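Local coordinates for gamma-glutamyl phosphate reductase (Thermotoga maritima, PDB 1O20), which probably catalyses the NADPH-dependent reduction of L-glutamyl phosphate to glutamate semialdehyde, the second step of proline biosynthesis from glutamate, at residues A[44-49]-A[89-94]; A[77-82]-A[134-139]; A[151-156]-A[184-189]. All coordinates share one frame; numbering follows the deposited sequence. Where two conformers were deposited one is given.

Contact 1 of 3, residues A[44-49]-A[89-94]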
ATOM      1  N   LYS A  44     -11.504  13.734 -17.404  1.00 14.62           N
ATOM      2  CA  LYS A  44     -11.113  13.449 -18.767  1.00 15.38           C
ATOM      3  C   LYS A  44     -10.333  12.132 -18.894  1.00 15.11           C
ATOM      4  O   LYS A  44     -10.456  11.457 -19.941  1.00 15.02           O
ATOM      5  CB  LYS A  44     -10.319  14.619 -19.383  1.00 16.09           C
ATOM      6  CG  LYS A  44     -11.260  15.799 -19.640  1.00 19.43           C
ATOM      7  CD  LYS A  44     -10.591  17.079 -20.018  1.00 25.66           C
ATOM      8  CE  LYS A  44     -11.637  18.038 -20.656  1.00 26.58           C
ATOM      9  NZ  LYS A  44     -12.190  17.525 -21.938  1.00 30.58           N
ATOM     10  N   ILE A  45      -9.503  11.807 -17.887  1.00 13.10           N
ATOM     11  CA  ILE A  45      -8.835  10.526 -17.859  1.00 12.33           C
ATOM     12  C   ILE A  45      -9.892   9.399 -17.902  1.00 13.78           C
ATOM     13  O   ILE A  45      -9.817   8.493 -18.741  1.00 13.22           O
ATOM     14  CB  ILE A  45      -7.891  10.375 -16.662  1.00 11.91           C
ATOM     15  CG1 ILE A  45      -6.627  11.215 -16.835  1.00 11.51           C
ATOM     16  CG2 ILE A  45      -7.513   8.872 -16.464  1.00 10.91           C
ATOM     17  CD1 ILE A  45      -5.758  11.260 -15.597  1.00 11.01           C
ATOM     18  N   ALA A  46     -10.870   9.472 -17.022  1.00 14.41           N
ATOM     19  CA  ALA A  46     -12.013   8.533 -17.012  1.00 15.39           C
ATOM     20  C   ALA A  46     -12.711   8.427 -18.383  1.00 15.88           C
ATOM     21  O   ALA A  46     -12.999   7.324 -18.891  1.00 15.55           O
ATOM     22  CB  ALA A  46     -13.032   8.947 -15.910  1.00 15.10           C
ATOM     23  N   GLU A  47     -12.922   9.571 -19.008  1.00 16.58           N
ATOM     24  CA  GLU A  47     -13.576   9.635 -20.299  1.00 17.56           C
ATOM     25  C   GLU A  47     -12.726   9.007 -21.427  1.00 17.66           C
ATOM     26  O   GLU A  47     -13.248   8.260 -22.262  1.00 16.46           O
ATOM     27  CB  GLU A  47     -13.886  11.086 -20.633  1.00 19.44           C
ATOM     28  CG  GLU A  47     -15.050  11.657 -19.829  1.00 21.46           C
ATOM     29  CD  GLU A  47     -15.223  13.151 -20.034  1.00 24.38           C
ATOM     30  OE1 GLU A  47     -14.466  13.759 -20.835  1.00 22.49           O
ATOM     31  OE2 GLU A  47     -16.139  13.705 -19.393  1.00 27.77           O
ATOM     32  N   LYS A  48     -11.427   9.276 -21.425  1.00 16.15           N
ATOM     33  CA  LYS A  48     -10.570   8.749 -22.463  1.00 17.01           C
ATOM     34  C   LYS A  48     -10.377   7.234 -22.290  1.00 16.48           C
ATOM     35  O   LYS A  48     -10.320   6.533 -23.283  1.00 17.03           O
ATOM     36  CB  LYS A  48      -9.214   9.481 -22.557  1.00 16.19           C
ATOM     37  CG  LYS A  48      -9.303  10.923 -23.055  1.00 19.35           C
ATOM     38  CD  LYS A  48      -9.629  11.030 -24.564  1.00 21.99           C
ATOM     39  CE  LYS A  48     -10.194  12.405 -24.961  1.00 25.84           C
ATOM     40  NZ  LYS A  48     -10.287  12.505 -26.488  1.00 29.94           N
ATOM     41  N   LEU A  49     -10.295   6.750 -21.051  1.00 15.93           N
ATOM     42  CA  LEU A  49     -10.238   5.323 -20.808  1.00 17.09           C
ATOM     43  C   LEU A  49     -11.497   4.660 -21.378  1.00 17.06           C
ATOM     44  O   LEU A  49     -11.413   3.651 -22.081  1.00 17.46           O
ATOM     45  CB  LEU A  49     -10.115   5.006 -19.315  1.00 16.85           C
ATOM     46  CG  LEU A  49      -8.835   5.349 -18.545  1.00 16.35           C
ATOM     47  CD1 LEU A  49      -9.055   5.086 -17.089  1.00 15.36           C
ATOM     48  CD2 LEU A  49      -7.642   4.563 -19.045  1.00 17.28           C
ATOM     49  N   GLU A  89     -13.429  -0.420 -13.379  1.00 18.64           N
ATOM     50  CA  GLU A  89     -12.881  -0.217 -12.033  1.00 20.68           C
ATOM     51  C   GLU A  89     -11.940   0.984 -12.089  1.00 20.25           C
ATOM     52  O   GLU A  89     -11.872   1.742 -11.123  1.00 19.91           O
ATOM     53  CB  GLU A  89     -12.085  -1.423 -11.452  1.00 21.62           C
ATOM     54  CG  GLU A  89     -12.899  -2.662 -11.089  1.00 27.67           C
ATOM     55  CD  GLU A  89     -12.066  -3.952 -10.841  1.00 33.80           C
ATOM     56  OE1 GLU A  89     -10.857  -4.071 -11.199  1.00 38.51           O
ATOM     57  OE2 GLU A  89     -12.659  -4.892 -10.286  1.00 39.38           O
HETATM   58  N   MSE A  90     -11.171   1.096 -13.172  1.00 19.58           N
HETATM   59  CA  MSE A  90     -10.243   2.242 -13.341  1.00 19.66           C
HETATM   60  C   MSE A  90     -11.035   3.550 -13.372  1.00 18.51           C
HETATM   61  O   MSE A  90     -10.633   4.551 -12.740  1.00 17.89           O
HETATM   62  CB  MSE A  90      -9.403   2.098 -14.616  1.00 20.15           C
HETATM   63  CG  MSE A  90      -8.298   1.064 -14.524  1.00 25.29           C
HETATM   64 SE   MSE A  90      -7.519   0.864 -16.354  1.00 40.55          SE
HETATM   65  CE  MSE A  90      -7.521  -1.104 -16.460  1.00 37.37           C
ATOM     66  N   ILE A  91     -12.180   3.517 -14.061  1.00 18.11           N
ATOM     67  CA  ILE A  91     -13.062   4.680 -14.180  1.00 18.64           C
ATOM     68  C   ILE A  91     -13.675   5.099 -12.833  1.00 19.96           C
ATOM     69  O   ILE A  91     -13.625   6.274 -12.476  1.00 19.99           O
ATOM     70  CB  ILE A  91     -14.125   4.425 -15.243  1.00 18.08           C
ATOM     71  CG1 ILE A  91     -13.506   4.644 -16.627  1.00 18.53           C
ATOM     72  CG2 ILE A  91     -15.358   5.334 -15.055  1.00 17.94           C
ATOM     73  CD1 ILE A  91     -14.237   3.950 -17.808  1.00 18.26           C
ATOM     74  N   LYS A  92     -14.203   4.124 -12.097  1.00 20.07           N
ATOM     75  CA  LYS A  92     -14.672   4.297 -10.748  1.00 21.69           C
ATOM     76  C   LYS A  92     -13.572   4.846  -9.815  1.00 20.78           C
ATOM     77  O   LYS A  92     -13.861   5.709  -9.002  1.00 19.78           O
ATOM     78  CB  LYS A  92     -15.231   2.974 -10.203  1.00 22.09           C
ATOM     79  CG  LYS A  92     -15.561   3.000  -8.696  1.00 27.90           C
ATOM     80  CD  LYS A  92     -16.734   2.073  -8.293  1.00 32.87           C
ATOM     81  CE  LYS A  92     -17.499   2.602  -7.049  1.00 35.98           C
ATOM     82  NZ  LYS A  92     -17.059   1.924  -5.737  1.00 38.92           N
ATOM     83  N   ALA A  93     -12.331   4.357  -9.932  1.00 19.73           N
ATOM     84  CA  ALA A  93     -11.222   4.920  -9.158  1.00 18.99           C
ATOM     85  C   ALA A  93     -11.060   6.416  -9.433  1.00 17.88           C
ATOM     86  O   ALA A  93     -10.927   7.200  -8.505  1.00 17.83           O
ATOM     87  CB  ALA A  93      -9.898   4.185  -9.441  1.00 19.37           C
ATOM     88  N   CYS A  94     -11.123   6.822 -10.696  1.00 17.40           N
ATOM     89  CA  CYS A  94     -11.111   8.245 -11.038  1.00 16.53           C
ATOM     90  C   CYS A  94     -12.227   9.022 -10.307  1.00 17.44           C
ATOM     91  O   CYS A  94     -11.990  10.105  -9.742  1.00 16.47           O
ATOM     92  CB  CYS A  94     -11.274   8.446 -12.540  1.00 15.91           C
ATOM     93  SG  CYS A  94      -9.936   7.816 -13.546  1.00 15.64           S
TER
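Cys94 holds its SG anti to its own carbonyl carbon (chi1 -65°), a turn that lays the sulfur beside Ile45 and Ala46 of the facing helix; Leu49, with the same first turn (chi1 -68°), carries its branch towards Met90. Here is a worked example of antiparallel helix packing in an ALDH-like fold: segments 44-49 and 89-94, on helices 35-51 and 84-99, run at 167°, nearly antiparallel, their axes 8.9 Å apart. Small residues sit where the helices face each other. Ala46 CB rests on Cys94 CB at 3.8 Å, the two CB atoms meeting directly. On one flank of this pair, Ile91 brings its CG1 branch against the backbone of the other helix, with CG1 3.5 Å from Ala46 O. On another, Leu49 and Met90, a selenomethionine in this crystal, cross at about a right angle, and Leu49 CD1 touches Met90 CB at 3.9 Å. Beyond CB the Met90 chain bends at its selenium. Helix 138-149 lies against the same apolar surface: its Val141 touches both Leu49 and Met90, while its Leu148 meets Ile45, which also reaches Ile173 of helix 163-177. The sulfur touches the isoleucine on that side, Cys94 SG lying 3.9 Å from Ile45 CG2.

Contact 2 of 3, residues A[77-82]-A[134-139]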
ATOM      1  N   VAL A  77      -1.307 -14.541 -15.144  1.00 23.40           N
ATOM      2  CA  VAL A  77      -1.879 -13.939 -16.338  1.00 23.17           C
ATOM      3  C   VAL A  77      -3.062 -13.072 -15.936  1.00 23.37           C
ATOM      4  O   VAL A  77      -3.221 -11.938 -16.413  1.00 23.67           O
ATOM      5  CB  VAL A  77      -2.363 -15.008 -17.311  1.00 23.29           C
ATOM      6  CG1 VAL A  77      -3.094 -14.377 -18.517  1.00 24.29           C
ATOM      7  CG2 VAL A  77      -1.197 -15.874 -17.768  1.00 22.86           C
ATOM      8  N   ASP A  78      -3.887 -13.595 -15.036  1.00 22.90           N
ATOM      9  CA  ASP A  78      -5.045 -12.878 -14.531  1.00 22.27           C
ATOM     10  C   ASP A  78      -4.717 -11.511 -13.901  1.00 21.92           C
ATOM     11  O   ASP A  78      -5.532 -10.591 -13.951  1.00 21.41           O
ATOM     12  CB  ASP A  78      -5.766 -13.750 -13.520  1.00 22.12           C
ATOM     13  CG  ASP A  78      -6.890 -13.018 -12.830  1.00 23.01           C
ATOM     14  OD1 ASP A  78      -7.816 -12.582 -13.545  1.00 20.36           O
ATOM     15  OD2 ASP A  78      -6.912 -12.829 -11.598  1.00 24.46           O
ATOM     16  N   ARG A  79      -3.561 -11.392 -13.257  1.00 21.66           N
ATOM     17  CA  ARG A  79      -3.106 -10.102 -12.728  1.00 21.92           C
ATOM     18  C   ARG A  79      -2.893  -9.094 -13.826  1.00 20.10           C
ATOM     19  O   ARG A  79      -3.006  -7.919 -13.617  1.00 20.76           O
ATOM     20  CB  ARG A  79      -1.783 -10.241 -11.990  1.00 22.63           C
ATOM     21  CG  ARG A  79      -1.881 -11.044 -10.699  1.00 29.25           C
ATOM     22  CD  ARG A  79      -0.524 -11.106  -9.951  1.00 36.28           C
ATOM     23  NE  ARG A  79      -0.614 -11.836  -8.679  1.00 41.31           N
ATOM     24  CZ  ARG A  79       0.418 -12.015  -7.847  1.00 45.66           C
ATOM     25  NH1 ARG A  79       1.631 -11.532  -8.158  1.00 45.92           N
ATOM     26  NH2 ARG A  79       0.233 -12.675  -6.700  1.00 47.08           N
ATOM     27  N   LEU A  80      -2.507  -9.582 -14.980  1.00 18.59           N
ATOM     28  CA  LEU A  80      -2.131  -8.763 -16.110  1.00 17.82           C
ATOM     29  C   LEU A  80      -3.333  -8.451 -17.017  1.00 16.41           C
ATOM     30  O   LEU A  80      -3.404  -7.392 -17.674  1.00 14.77           O
ATOM     31  CB  LEU A  80      -1.021  -9.503 -16.855  1.00 18.20           C
ATOM     32  CG  LEU A  80      -0.893  -9.227 -18.314  1.00 20.22           C
ATOM     33  CD1 LEU A  80      -0.389  -7.774 -18.436  1.00 22.23           C
ATOM     34  CD2 LEU A  80       0.084 -10.201 -18.889  1.00 21.10           C
ATOM     35  N   ALA A  81      -4.335  -9.326 -16.959  1.00 15.23           N
ATOM     36  CA  ALA A  81      -5.432  -9.304 -17.919  1.00 14.68           C
ATOM     37  C   ALA A  81      -6.405  -8.149 -17.674  1.00 14.68           C
ATOM     38  O   ALA A  81      -6.696  -7.785 -16.511  1.00 15.71           O
ATOM     39  CB  ALA A  81      -6.180 -10.679 -17.893  1.00 15.03           C
ATOM     40  N   LEU A  82      -6.864  -7.536 -18.765  1.00 14.14           N
ATOM     41  CA  LEU A  82      -7.903  -6.516 -18.707  1.00 14.04           C
ATOM     42  C   LEU A  82      -9.147  -6.939 -19.475  1.00 13.84           C
ATOM     43  O   LEU A  82      -9.103  -7.786 -20.354  1.00 13.92           O
ATOM     44  CB  LEU A  82      -7.422  -5.187 -19.274  1.00 14.02           C
ATOM     45  CG  LEU A  82      -6.284  -4.540 -18.506  1.00 13.21           C
ATOM     46  CD1 LEU A  82      -5.673  -3.309 -19.272  1.00 11.35           C
ATOM     47  CD2 LEU A  82      -6.758  -4.180 -17.146  1.00 13.65           C
ATOM     48  N   GLU A 134       5.200  -3.737 -11.482  1.00 25.24           N
ATOM     49  CA  GLU A 134       5.315  -4.920 -12.355  1.00 28.10           C
ATOM     50  C   GLU A 134       4.135  -4.897 -13.308  1.00 29.24           C
ATOM     51  O   GLU A 134       3.947  -3.901 -14.041  1.00 31.13           O
ATOM     52  CB  GLU A 134       5.338  -6.261 -11.569  1.00 29.02           C
ATOM     53  CG  GLU A 134       6.089  -6.315 -10.260  1.00 32.12           C
ATOM     54  CD  GLU A 134       7.469  -6.901 -10.379  1.00 37.58           C
ATOM     55  OE1 GLU A 134       8.154  -6.600 -11.389  1.00 42.44           O
ATOM     56  OE2 GLU A 134       7.877  -7.628  -9.436  1.00 40.47           O
ATOM     57  N   SER A 135       3.300  -5.928 -13.235  1.00 29.26           N
ATOM     58  CA  SER A 135       2.429  -6.299 -14.319  1.00 30.01           C
ATOM     59  C   SER A 135       0.940  -5.874 -14.231  1.00 29.23           C
ATOM     60  O   SER A 135       0.216  -6.097 -15.203  1.00 30.28           O
ATOM     61  CB  SER A 135       2.438  -7.829 -14.423  1.00 31.30           C
ATOM     62  OG  SER A 135       1.377  -8.389 -13.620  1.00 34.37           O
ATOM     63  N   ARG A 136       0.434  -5.361 -13.112  1.00 27.75           N
ATOM     64  CA  ARG A 136      -1.017  -5.039 -13.042  1.00 26.22           C
ATOM     65  C   ARG A 136      -1.277  -3.680 -13.696  1.00 24.26           C
ATOM     66  O   ARG A 136      -0.906  -2.654 -13.119  1.00 23.45           O
ATOM     67  CB  ARG A 136      -1.562  -4.998 -11.608  1.00 27.32           C
ATOM     68  CG  ARG A 136      -0.989  -5.971 -10.574  1.00 29.67           C
ATOM     69  CD  ARG A 136      -1.629  -5.926  -9.165  0.65 32.80           C
ATOM     70  NE  ARG A 136      -1.196  -7.071  -8.347  0.65 33.16           N
ATOM     71  CZ  ARG A 136      -1.948  -8.115  -8.003  0.65 33.89           C
ATOM     72  NH1 ARG A 136      -3.216  -8.217  -8.399  0.65 35.43           N
ATOM     73  NH2 ARG A 136      -1.424  -9.080  -7.253  0.65 33.80           N
ATOM     74  N   PRO A 137      -1.882  -3.636 -14.883  1.00 21.72           N
ATOM     75  CA  PRO A 137      -2.027  -2.359 -15.581  1.00 21.70           C
ATOM     76  C   PRO A 137      -2.905  -1.325 -14.867  1.00 20.96           C
ATOM     77  O   PRO A 137      -2.694  -0.147 -15.083  1.00 20.14           O
ATOM     78  CB  PRO A 137      -2.627  -2.749 -16.950  1.00 21.12           C
ATOM     79  CG  PRO A 137      -2.466  -4.234 -17.025  1.00 22.05           C
ATOM     80  CD  PRO A 137      -2.475  -4.731 -15.651  1.00 21.93           C
ATOM     81  N   ASN A 138      -3.875  -1.740 -14.059  1.00 20.95           N
ATOM     82  CA  ASN A 138      -4.678  -0.783 -13.266  1.00 21.23           C
ATOM     83  C   ASN A 138      -3.832   0.149 -12.398  1.00 20.10           C
ATOM     84  O   ASN A 138      -4.240   1.278 -12.129  1.00 19.23           O
ATOM     85  CB  ASN A 138      -5.681  -1.490 -12.358  1.00 22.20           C
ATOM     86  CG  ASN A 138      -5.003  -2.475 -11.403  1.00 27.05           C
ATOM     87  OD1 ASN A 138      -4.368  -3.441 -11.850  1.00 33.84           O
ATOM     88  ND2 ASN A 138      -5.117  -2.227 -10.087  1.00 32.87           N
ATOM     89  N   VAL A 139      -2.666  -0.332 -11.979  1.00 19.04           N
ATOM     90  CA  VAL A 139      -1.775   0.416 -11.114  1.00 19.46           C
ATOM     91  C   VAL A 139      -1.386   1.689 -11.812  1.00 18.48           C
ATOM     92  O   VAL A 139      -1.233   2.717 -11.174  1.00 18.19           O
ATOM     93  CB  VAL A 139      -0.539  -0.427 -10.749  1.00 19.98           C
ATOM     94  CG1 VAL A 139       0.582   0.417 -10.141  1.00 21.67           C
ATOM     95  CG2 VAL A 139      -0.962  -1.584  -9.791  1.00 21.88           C
TER
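Leu82 and Pro137 run alongside each other head to tail, the leucine's CD1 branch lying 3.9 Å from Pro137 CB at the flank of the pyrrolidine ring. The ring also leans on backbone, with Pro137 CG 3.4 Å from Leu80 O, a carbonyl that accepts a hydrogen bond from Asn60 ND2. Leu80 turns its CG away from its own backbone N (chi1 153°), which sets CD1 against Ser135 O at 3.7 Å. The segment 134-139 connects strand 129-132 to helix 138-149 in a Rossmann-type beta-alpha unit, at the carboxyl edge of the parallel sheet, where such folds generally receive their dinucleotide. Residues 79-82, at and just beyond helix 74-80, pack on this connection, and Ser165, Asn166 and Ile169 of helix 163-177 also touch the proline. Replacing Pro137 with a glycine would probably leave Leu82 CD1 without its apolar neighbour and give the turn into the helix more freedom to flex. Nearby, Arg136 CA directs a CA-H...O contact at Arg79 O, 3.5 Å away. In the conformer given, Arg136 NH2 lies over the Arg79 guanidinium, towards its rim, the two planes 31° apart; as Arg136 has two conformers, this whole meeting of like charges is doubtful.

Contact 3 of 3, residues A[151-156]-A[184-189]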
ATOM      1  N   GLY A 151      -1.301  17.133  -6.644  1.00 13.61           N
ATOM      2  CA  GLY A 151      -0.382  18.092  -7.193  1.00 13.72           C
ATOM      3  C   GLY A 151       1.008  17.582  -7.520  1.00 13.89           C
ATOM      4  O   GLY A 151       1.947  18.375  -7.721  1.00 13.22           O
ATOM      5  N   ASN A 152       1.153  16.273  -7.617  1.00 12.89           N
ATOM      6  CA  ASN A 152       2.422  15.660  -7.985  1.00 13.53           C
ATOM      7  C   ASN A 152       2.483  15.099  -9.418  1.00 13.87           C
ATOM      8  O   ASN A 152       1.567  14.450  -9.870  1.00 13.84           O
ATOM      9  CB  ASN A 152       2.698  14.528  -6.983  1.00 14.48           C
ATOM     10  CG  ASN A 152       2.692  15.012  -5.540  1.00 13.87           C
ATOM     11  OD1 ASN A 152       3.461  15.900  -5.183  1.00 12.37           O
ATOM     12  ND2 ASN A 152       1.803  14.491  -4.746  1.00 13.55           N
ATOM     13  N   THR A 153       3.570  15.336 -10.143  1.00 14.12           N
ATOM     14  CA  THR A 153       3.731  14.637 -11.410  1.00 13.80           C
ATOM     15  C   THR A 153       4.184  13.187 -11.135  1.00 13.33           C
ATOM     16  O   THR A 153       4.540  12.825  -9.999  1.00 13.58           O
ATOM     17  CB  THR A 153       4.682  15.358 -12.341  1.00 13.06           C
ATOM     18  OG1 THR A 153       5.952  15.515 -11.693  1.00 14.33           O
ATOM     19  CG2 THR A 153       4.212  16.758 -12.632  1.00 11.97           C
ATOM     20  N   ILE A 154       4.175  12.390 -12.185  1.00 12.01           N
ATOM     21  CA  ILE A 154       4.528  10.979 -12.095  1.00 12.51           C
ATOM     22  C   ILE A 154       5.317  10.418 -13.272  1.00 11.27           C
ATOM     23  O   ILE A 154       5.022  10.637 -14.471  1.00 11.67           O
ATOM     24  CB  ILE A 154       3.235  10.166 -11.821  1.00 12.12           C
ATOM     25  CG1 ILE A 154       3.538   8.723 -11.434  1.00 13.19           C
ATOM     26  CG2 ILE A 154       2.352  10.171 -13.023  1.00 15.68           C
ATOM     27  CD1 ILE A 154       2.249   7.968 -11.075  1.00 13.26           C
ATOM     28  N   LEU A 155       6.322   9.654 -12.904  1.00 11.35           N
ATOM     29  CA  LEU A 155       7.136   8.903 -13.825  1.00 11.52           C
ATOM     30  C   LEU A 155       6.879   7.421 -13.589  1.00 11.03           C
ATOM     31  O   LEU A 155       7.167   6.899 -12.559  1.00 10.98           O
ATOM     32  CB  LEU A 155       8.605   9.223 -13.588  1.00 11.13           C
ATOM     33  CG  LEU A 155       9.574   8.527 -14.537  1.00 11.22           C
ATOM     34  CD1 LEU A 155       9.270   8.864 -16.002  1.00 12.77           C
ATOM     35  CD2 LEU A 155      10.990   8.911 -14.223  1.00 10.46           C
ATOM     36  N   LEU A 156       6.316   6.772 -14.581  1.00 12.47           N
ATOM     37  CA  LEU A 156       5.865   5.392 -14.497  1.00 13.16           C
ATOM     38  C   LEU A 156       6.874   4.471 -15.161  1.00 13.06           C
ATOM     39  O   LEU A 156       7.276   4.698 -16.308  1.00 14.28           O
ATOM     40  CB  LEU A 156       4.522   5.255 -15.227  1.00 12.46           C
ATOM     41  CG  LEU A 156       3.381   6.080 -14.617  1.00 14.21           C
ATOM     42  CD1 LEU A 156       2.340   6.340 -15.641  1.00 14.64           C
ATOM     43  CD2 LEU A 156       2.801   5.372 -13.401  1.00 16.77           C
ATOM     44  N   GLU A 184       0.747  17.619 -20.385  1.00 17.59           N
ATOM     45  CA  GLU A 184       0.714  16.240 -20.813  1.00 18.94           C
ATOM     46  C   GLU A 184       1.905  15.496 -20.194  1.00 16.76           C
ATOM     47  O   GLU A 184       1.805  14.344 -19.822  1.00 15.15           O
ATOM     48  CB  GLU A 184       0.850  16.270 -22.336  1.00 19.65           C
ATOM     49  CG  GLU A 184       0.501  15.026 -23.010  1.00 24.90           C
ATOM     50  CD  GLU A 184       0.661  15.144 -24.499  1.00 29.84           C
ATOM     51  OE1 GLU A 184       1.287  16.126 -24.974  1.00 34.31           O
ATOM     52  OE2 GLU A 184       0.172  14.233 -25.165  1.00 30.14           O
ATOM     53  N   SER A 185       3.007  16.213 -20.044  1.00 15.68           N
ATOM     54  CA  SER A 185       4.243  15.670 -19.472  1.00 16.08           C
ATOM     55  C   SER A 185       4.204  15.547 -17.934  1.00 14.68           C
ATOM     56  O   SER A 185       5.194  15.176 -17.293  1.00 16.28           O
ATOM     57  CB  SER A 185       5.460  16.504 -19.927  1.00 15.95           C
ATOM     58  OG  SER A 185       5.202  17.884 -19.723  1.00 18.68           O
ATOM     59  N   SER A 186       3.059  15.835 -17.340  1.00 13.88           N
ATOM     60  CA  SER A 186       2.786  15.456 -15.955  1.00 13.16           C
ATOM     61  C   SER A 186       2.797  13.933 -15.750  1.00 12.86           C
ATOM     62  O   SER A 186       2.975  13.464 -14.650  1.00 10.54           O
ATOM     63  CB  SER A 186       1.413  15.985 -15.552  1.00 13.70           C
ATOM     64  OG  SER A 186       1.410  17.397 -15.524  1.00 15.07           O
ATOM     65  N   VAL A 187       2.608  13.184 -16.838  1.00 12.99           N
ATOM     66  CA  VAL A 187       2.617  11.720 -16.793  1.00 13.18           C
ATOM     67  C   VAL A 187       3.562  11.226 -17.877  1.00 13.18           C
ATOM     68  O   VAL A 187       3.273  11.355 -19.045  1.00 14.05           O
ATOM     69  CB  VAL A 187       1.240  11.152 -17.010  1.00 12.72           C
ATOM     70  CG1 VAL A 187       1.243   9.647 -16.972  1.00 14.37           C
ATOM     71  CG2 VAL A 187       0.292  11.646 -15.927  1.00 14.66           C
ATOM     72  N   GLU A 188       4.699  10.675 -17.483  1.00 12.69           N
ATOM     73  CA  GLU A 188       5.632  10.113 -18.424  1.00 12.81           C
ATOM     74  C   GLU A 188       5.799   8.653 -18.064  1.00 13.41           C
ATOM     75  O   GLU A 188       5.664   8.281 -16.909  1.00 13.65           O
ATOM     76  CB  GLU A 188       6.974  10.835 -18.365  1.00 12.28           C
ATOM     77  CG  GLU A 188       6.931  12.291 -18.784  1.00 12.23           C
ATOM     78  CD  GLU A 188       6.844  12.497 -20.298  1.00 15.38           C
ATOM     79  OE1 GLU A 188       7.150  11.566 -21.097  1.00 16.83           O
ATOM     80  OE2 GLU A 188       6.423  13.595 -20.694  1.00 15.13           O
ATOM     81  N   PHE A 189       6.140   7.841 -19.065  1.00 13.91           N
ATOM     82  CA  PHE A 189       6.130   6.389 -18.944  1.00 13.95           C
ATOM     83  C   PHE A 189       7.356   5.801 -19.635  1.00 14.32           C
ATOM     84  O   PHE A 189       7.604   6.044 -20.815  1.00 15.16           O
ATOM     85  CB  PHE A 189       4.834   5.815 -19.520  1.00 14.39           C
ATOM     86  CG  PHE A 189       4.836   4.311 -19.648  1.00 13.80           C
ATOM     87  CD1 PHE A 189       4.656   3.522 -18.549  1.00 12.35           C
ATOM     88  CD2 PHE A 189       5.017   3.703 -20.882  1.00 15.64           C
ATOM     89  CE1 PHE A 189       4.637   2.132 -18.667  1.00 15.76           C
ATOM     90  CE2 PHE A 189       5.007   2.316 -21.009  1.00 14.49           C
ATOM     91  CZ  PHE A 189       4.809   1.536 -19.904  1.00 14.32           C
TER
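Glu188 O is gripped twice by the neighbouring strand: Leu156 N donates to it at 2.8 Å, tilted 16° from the carbonyl plane, and Leu155 CA adds a CA-H...O contact at 3.5 Å. The two strands begin and end a beta-alpha-beta crossover, 154-157 and 187-189 lying side by side in a parallel sheet after the chain has passed through helix 163-177. The ladder illustrates how parallel pairing shares its bonds: Ile154 uses both its backbone N and O on the same neighbouring strand, Ile154 N donating to Ser186 O at 2.9 Å and Ile154 O accepting from Glu188 N at 3.0 Å. Both bonds are nearly straight. On the face covered by helices 138-149 and 163-177, Ile154 and Val187 point the same way, with their CG2 methyls 3.9 Å apart, and Leu156 CD1 crosses to Val187 CG1 at 3.7 Å. On the other face, Leu155 CD1 lies against Glu188 CB. The glutamate chain bends at chi2 (-76°), turning the carboxylate to a salt bridge with Arg174 of helix 163-177; the same arginine also hydrogen-bonds Val187 O. At the far end of the ladder Leu156 CB sits at the edge of the Phe189 ring, in its plane, 3.7 Å from CD1.

Overall arrangement
All three contacts lie in or against the layers of helices around the four-stranded parallel sheet. Contacts 1 and 3 are buried, whereas contact 2 is only partly so, and its arginines are exposed. Chemistry follows place: contact 3 is knit by backbone hydrogen bonds within the sheet, contact 1 is apolar packing between two helices, and contact 2 mixes apolar packing with polar and charged groups where the region at helix 74-80 meets the loop leading to helix 138-149. That helix relates them, since contact 2 includes the approach to it and its side chains touch both contact 1 and the Ile154, Leu156 and Val187 face of contact 3. Contacts 1 and 2 also meet directly, Met90 packing on Leu82; contact 3 stands about 6 Å from contact 1 between nearest atoms.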